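Local coordinates for protein tyrosyl-tRNA synthetase (Aeropyrum pernix, PDB 2CYA) that probably activates tyrosine with ATP and transfers it to the acceptor end of tRNA(Tyr), as a homodimeric class I aminoacyl-tRNA synthetase, at residues L90-A104 / A344-I358. Sequence-based numbering, arbitrary orientation.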
loop_
_atom_site.group_PDB
_atom_site.type_symbol
_atom_site.label_atom_id
_atom_site.label_comp_id
_atom_site.label_asym_id
_atom_site.label_seq_id
_atom_site.Cartn_x
_atom_site.Cartn_y
_atom_site.Cartn_z
ATOM N N LEU A 90 9.290 -9.314 19.095
ATOM C CA LEU A 90 8.355 -9.411 20.200
ATOM C C LEU A 90 6.962 -9.759 19.675
ATOM O O LEU A 90 6.192 -10.472 20.323
ATOM C CB LEU A 90 8.326 -8.080 20.947
ATOM C CG LEU A 90 9.172 -7.940 22.215
ATOM C CD1 LEU A 90 10.493 -8.697 22.117
ATOM C CD2 LEU A 90 9.393 -6.463 22.462
ATOM N N ILE A 91 6.645 -9.255 18.490
ATOM C CA ILE A 91 5.350 -9.536 17.893
ATOM C C ILE A 91 5.291 -11.017 17.522
ATOM O O ILE A 91 4.273 -11.673 17.739
ATOM C CB ILE A 91 5.115 -8.675 16.647
ATOM C CG1 ILE A 91 4.971 -7.215 17.065
ATOM C CG2 ILE A 91 3.878 -9.176 15.877
ATOM C CD1 ILE A 91 4.767 -6.255 15.894
ATOM N N ARG A 92 6.389 -11.537 16.984
ATOM C CA ARG A 92 6.467 -12.941 16.602
ATOM C C ARG A 92 6.368 -13.806 17.848
ATOM O O ARG A 92 5.738 -14.862 17.834
ATOM C CB ARG A 92 7.796 -13.247 15.907
ATOM C CG ARG A 92 7.647 -13.884 14.522
ATOM C CD ARG A 92 8.019 -12.907 13.417
ATOM N NE ARG A 92 9.366 -12.369 13.635
ATOM C CZ ARG A 92 9.955 -11.456 12.863
ATOM N NH1 ARG A 92 9.316 -10.965 11.802
ATOM N NH2 ARG A 92 11.180 -11.033 13.165
ATOM N N ALA A 93 7.007 -13.341 18.918
ATOM C CA ALA A 93 7.012 -14.061 20.178
ATOM C C ALA A 93 5.601 -14.141 20.728
ATOM O O ALA A 93 5.211 -15.168 21.258
ATOM C CB ALA A 93 7.927 -13.374 21.172
ATOM N N ALA A 94 4.834 -13.061 20.592
ATOM C CA ALA A 94 3.461 -13.058 21.075
ATOM C C ALA A 94 2.643 -14.096 20.296
ATOM O O ALA A 94 1.750 -14.730 20.857
ATOM C CB ALA A 94 2.834 -11.646 20.937
ATOM N N ALA A 95 2.966 -14.280 19.014
ATOM C CA ALA A 95 2.271 -15.258 18.163
ATOM C C ALA A 95 2.614 -16.702 18.559
ATOM O O ALA A 95 1.752 -17.592 18.509
ATOM C CB ALA A 95 2.621 -15.024 16.683
ATOM N N ARG A 96 3.865 -16.952 18.942
ATOM C CA ARG A 96 4.238 -18.308 19.358
ATOM C C ARG A 96 3.468 -18.656 20.639
ATOM O O ARG A 96 3.055 -19.787 20.840
ATOM C CB ARG A 96 5.734 -18.419 19.632
ATOM C CG ARG A 96 6.608 -18.201 18.420
ATOM C CD ARG A 96 7.981 -18.825 18.665
ATOM N NE ARG A 96 8.713 -18.145 19.730
ATOM C CZ ARG A 96 9.333 -16.977 19.584
ATOM N NH1 ARG A 96 9.317 -16.349 18.406
ATOM N NH2 ARG A 96 9.964 -16.433 20.622
ATOM N N ILE A 97 3.265 -17.669 21.498
ATOM C CA ILE A 97 2.528 -17.901 22.728
ATOM C C ILE A 97 1.055 -18.191 22.412
ATOM O O ILE A 97 0.452 -19.096 22.989
ATOM C CB ILE A 97 2.666 -16.693 23.668
ATOM C CG1 ILE A 97 4.124 -16.596 24.136
ATOM C CG2 ILE A 97 1.748 -16.848 24.884
ATOM C CD1 ILE A 97 4.430 -15.391 25.014
ATOM N N VAL A 98 0.478 -17.438 21.487
ATOM C CA VAL A 98 -0.903 -17.662 21.095
ATOM C C VAL A 98 -1.082 -19.105 20.599
ATOM O O VAL A 98 -2.073 -19.752 20.943
ATOM C CB VAL A 98 -1.335 -16.631 20.005
ATOM C CG1 VAL A 98 -2.616 -17.085 19.282
ATOM C CG2 VAL A 98 -1.555 -15.253 20.683
ATOM N N ARG A 99 -0.138 -19.626 19.808
ATOM C CA ARG A 99 -0.289 -21.003 19.331
ATOM C C ARG A 99 -0.336 -21.988 20.493
ATOM O O ARG A 99 -1.122 -22.941 20.479
ATOM C CB ARG A 99 0.849 -21.422 18.397
ATOM C CG ARG A 99 0.724 -20.893 16.998
ATOM C CD ARG A 99 1.821 -21.419 16.086
ATOM N NE ARG A 99 2.543 -20.298 15.488
ATOM C CZ ARG A 99 3.835 -20.037 15.679
ATOM N NH1 ARG A 99 4.579 -20.826 16.449
ATOM N NH2 ARG A 99 4.373 -18.956 15.133
ATOM N N ARG A 100 0.517 -21.754 21.485
ATOM C CA ARG A 100 0.582 -22.632 22.645
ATOM C C ARG A 100 -0.684 -22.519 23.467
ATOM O O ARG A 100 -1.181 -23.512 23.991
ATOM C CB ARG A 100 1.797 -22.286 23.512
ATOM C CG ARG A 100 1.946 -23.138 24.771
ATOM C CD ARG A 100 1.982 -24.620 24.454
ATOM N NE ARG A 100 3.024 -24.935 23.483
ATOM C CZ ARG A 100 4.323 -24.844 23.730
ATOM N NH1 ARG A 100 4.741 -24.452 24.928
ATOM N NH2 ARG A 100 5.203 -25.121 22.773
ATOM N N VAL A 101 -1.194 -21.300 23.588
ATOM C CA VAL A 101 -2.412 -21.066 24.344
ATOM C C VAL A 101 -3.580 -21.768 23.663
ATOM O O VAL A 101 -4.403 -22.400 24.330
ATOM C CB VAL A 101 -2.735 -19.562 24.433
ATOM C CG1 VAL A 101 -4.172 -19.372 24.947
ATOM C CG2 VAL A 101 -1.726 -18.850 25.365
ATOM N N MET A 102 -3.662 -21.657 22.337
ATOM C CA MET A 102 -4.758 -22.284 21.613
ATOM C C MET A 102 -4.782 -23.795 21.809
ATOM O O MET A 102 -5.842 -24.377 22.008
ATOM C CB MET A 102 -4.696 -21.948 20.117
ATOM C CG MET A 102 -5.087 -20.509 19.817
ATOM S SD MET A 102 -4.883 -20.076 18.085
ATOM C CE MET A 102 -6.303 -20.963 17.306
ATOM N N GLU A 103 -3.613 -24.416 21.747
ATOM C CA GLU A 103 -3.488 -25.852 21.924
ATOM C C GLU A 103 -3.923 -26.237 23.333
ATOM O O GLU A 103 -4.792 -27.094 23.520
ATOM C CB GLU A 103 -2.031 -26.272 21.691
ATOM C CG GLU A 103 -1.680 -27.673 22.192
ATOM C CD GLU A 103 -0.284 -28.122 21.753
ATOM O OE1 GLU A 103 -0.192 -28.923 20.809
ATOM O OE2 GLU A 103 0.718 -27.666 22.340
ATOM N N ALA A 104 -3.317 -25.582 24.322
ATOM C CA ALA A 104 -3.632 -25.840 25.720
ATOM C C ALA A 104 -5.090 -25.523 26.029
ATOM O O ALA A 104 -5.637 -26.030 27.003
ATOM C CB ALA A 104 -2.724 -25.010 26.609
ATOM N N ALA A 344 1.112 -24.576 30.432
ATOM C CA ALA A 344 1.721 -24.853 29.132
ATOM C C ALA A 344 2.645 -23.727 28.695
ATOM O O ALA A 344 3.635 -23.956 28.007
ATOM C CB ALA A 344 0.638 -25.067 28.079
ATOM N N VAL A 345 2.322 -22.503 29.081
ATOM C CA VAL A 345 3.146 -21.362 28.715
ATOM C C VAL A 345 4.351 -21.194 29.637
ATOM O O VAL A 345 5.492 -21.151 29.173
ATOM C CB VAL A 345 2.335 -20.060 28.761
ATOM C CG1 VAL A 345 3.249 -18.856 28.482
ATOM C CG2 VAL A 345 1.198 -20.134 27.746
ATOM N N LEU A 346 4.108 -21.105 30.941
ATOM C CA LEU A 346 5.196 -20.902 31.886
ATOM C C LEU A 346 6.093 -22.119 32.039
ATOM O O LEU A 346 7.264 -21.976 32.365
ATOM C CB LEU A 346 4.652 -20.486 33.261
ATOM C CG LEU A 346 3.816 -19.200 33.309
ATOM C CD1 LEU A 346 3.454 -18.884 34.751
ATOM C CD2 LEU A 346 4.605 -18.030 32.710
ATOM N N GLY A 347 5.541 -23.307 31.810
ATOM C CA GLY A 347 6.319 -24.527 31.937
ATOM C C GLY A 347 7.252 -24.805 30.768
ATOM O O GLY A 347 7.913 -25.837 30.735
ATOM N N ASP A 348 7.280 -23.896 29.796
ATOM C CA ASP A 348 8.149 -24.023 28.630
ATOM C C ASP A 348 9.152 -22.887 28.759
ATOM O O ASP A 348 8.822 -21.735 28.499
ATOM C CB ASP A 348 7.344 -23.854 27.346
ATOM C CG ASP A 348 8.223 -23.809 26.096
ATOM O OD1 ASP A 348 9.234 -23.070 26.080
ATOM O OD2 ASP A 348 7.889 -24.503 25.118
ATOM N N PRO A 349 10.395 -23.199 29.160
ATOM C CA PRO A 349 11.486 -22.237 29.350
ATOM C C PRO A 349 11.657 -21.163 28.271
ATOM O O PRO A 349 11.720 -19.967 28.578
ATOM C CB PRO A 349 12.713 -23.139 29.478
ATOM C CG PRO A 349 12.158 -24.332 30.180
ATOM C CD PRO A 349 10.877 -24.573 29.388
ATOM N N ALA A 350 11.745 -21.586 27.018
ATOM C CA ALA A 350 11.911 -20.647 25.915
ATOM C C ALA A 350 10.739 -19.681 25.954
ATOM O O ALA A 350 10.910 -18.457 26.013
ATOM C CB ALA A 350 11.927 -21.398 24.581
ATOM N N MET A 351 9.541 -20.253 25.939
ATOM C CA MET A 351 8.326 -19.461 25.971
ATOM C C MET A 351 8.284 -18.532 27.169
ATOM O O MET A 351 7.842 -17.384 27.056
ATOM C CB MET A 351 7.109 -20.368 25.987
ATOM C CG MET A 351 5.847 -19.609 25.721
ATOM S SD MET A 351 4.730 -20.638 24.849
ATOM C CE MET A 351 5.502 -20.707 23.234
ATOM N N LYS A 352 8.736 -19.017 28.320
ATOM C CA LYS A 352 8.741 -18.167 29.502
ATOM C C LYS A 352 9.662 -16.986 29.205
ATOM O O LYS A 352 9.394 -15.853 29.611
ATOM C CB LYS A 352 9.243 -18.938 30.729
ATOM C CG LYS A 352 9.238 -18.108 32.009
ATOM C CD LYS A 352 9.468 -18.974 33.254
ATOM C CE LYS A 352 9.299 -18.172 34.555
ATOM N NZ LYS A 352 10.414 -17.199 34.773
ATOM N N ARG A 353 10.748 -17.276 28.490
ATOM C CA ARG A 353 11.729 -16.264 28.105
ATOM C C ARG A 353 11.091 -15.234 27.188
ATOM O O ARG A 353 11.284 -14.033 27.357
ATOM C CB ARG A 353 12.913 -16.914 27.381
ATOM C CG ARG A 353 14.073 -17.294 28.288
ATOM C CD ARG A 353 15.270 -17.764 27.467
ATOM N NE ARG A 353 15.156 -19.156 27.038
ATOM C CZ ARG A 353 15.275 -19.561 25.777
ATOM N NH1 ARG A 353 15.506 -18.676 24.810
ATOM N NH2 ARG A 353 15.182 -20.856 25.484
ATOM N N ALA A 354 10.326 -15.709 26.217
ATOM C CA ALA A 354 9.654 -14.812 25.284
ATOM C C ALA A 354 8.628 -13.974 26.039
ATOM O O ALA A 354 8.475 -12.776 25.793
ATOM C CB ALA A 354 8.967 -15.615 24.190
ATOM N N LEU A 355 7.925 -14.618 26.965
ATOM C CA LEU A 355 6.915 -13.925 27.753
ATOM C C LEU A 355 7.535 -12.751 28.505
ATOM O O LEU A 355 6.938 -11.681 28.612
ATOM C CB LEU A 355 6.267 -14.883 28.759
ATOM C CG LEU A 355 5.257 -14.242 29.712
ATOM C CD1 LEU A 355 4.074 -13.678 28.913
ATOM C CD2 LEU A 355 4.786 -15.277 30.721
ATOM N N GLU A 356 8.737 -12.960 29.024
ATOM C CA GLU A 356 9.421 -11.919 29.782
ATOM C C GLU A 356 9.940 -10.807 28.859
ATOM O O GLU A 356 9.851 -9.626 29.190
ATOM C CB GLU A 356 10.530 -12.569 30.637
ATOM C CG GLU A 356 9.946 -13.725 31.494
ATOM C CD GLU A 356 10.901 -14.338 32.509
ATOM O OE1 GLU A 356 12.019 -14.748 32.125
ATOM O OE2 GLU A 356 10.508 -14.429 33.698
ATOM N N ALA A 357 10.451 -11.168 27.692
ATOM C CA ALA A 357 10.907 -10.138 26.762
ATOM C C ALA A 357 9.694 -9.267 26.441
ATOM O O ALA A 357 9.766 -8.036 26.498
ATOM C CB ALA A 357 11.463 -10.771 25.484
ATOM N N ILE A 358 8.565 -9.907 26.135
ATOM C CA ILE A 358 7.348 -9.169 25.815
ATOM C C ILE A 358 6.910 -8.232 26.938
ATOM O O ILE A 358 6.553 -7.079 26.692
ATOM C CB ILE A 358 6.162 -10.113 25.507
ATOM C CG1 ILE A 358 6.432 -10.900 24.226
ATOM C CG2 ILE A 358 4.873 -9.301 25.370
ATOM C CD1 ILE A 358 5.309 -11.822 23.848
#
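Ile97 and Ile358 are reciprocal knobs in the knobs-into-holes packing that joins helix 88-104 of the class I (Rossmann-type) catalytic domain to the C-terminal helix 349-360, the axes of segments 90-104 and 349-358 crossing at -133°, closer to antiparallel than to parallel. Ile97 fills a hollow made by Val345, Met351, Leu355 and Ile358; with CG1 beside its backbone N (chi1 -67°) and the chain extended beyond it, Ile97 meets Ile358 tip to tip, CD1 to CD1 at 3.9 Å. Ile358 in turn enters the dip among Leu90, Ala93, Ala94 and Ile97, where small alanines let its CD1 come within 3.5 Å of Ala94 N. Ala93 CB meets Ala354 CB at 3.9 Å, methyl against methyl, which suits a point of close backbone approach. The unbranched chain of Met351, bent at chi2 and chi3, lays SD against Arg100 CB and brings CE over one face of the Arg100 guanidinium, toward its rim. Arg100 itself combines an apolar stem with a charged end: the chain bends at chi2 and chi3, and NH1 forms a salt bridge to Asp348 and a weak hydrogen bond to Ala344 O. A leucine in place of Arg100 would probably leave the Asp348 carboxylate without this charged mate and Ala344 O without its weak donor. Asp348 suits the N-cap because its two oxygens divide the work: OD2 takes Arg100 NH1 at 3.2 Å, while OD1 accepts from Met351 N at 2.8 Å, 45° out of the carboxylate plane.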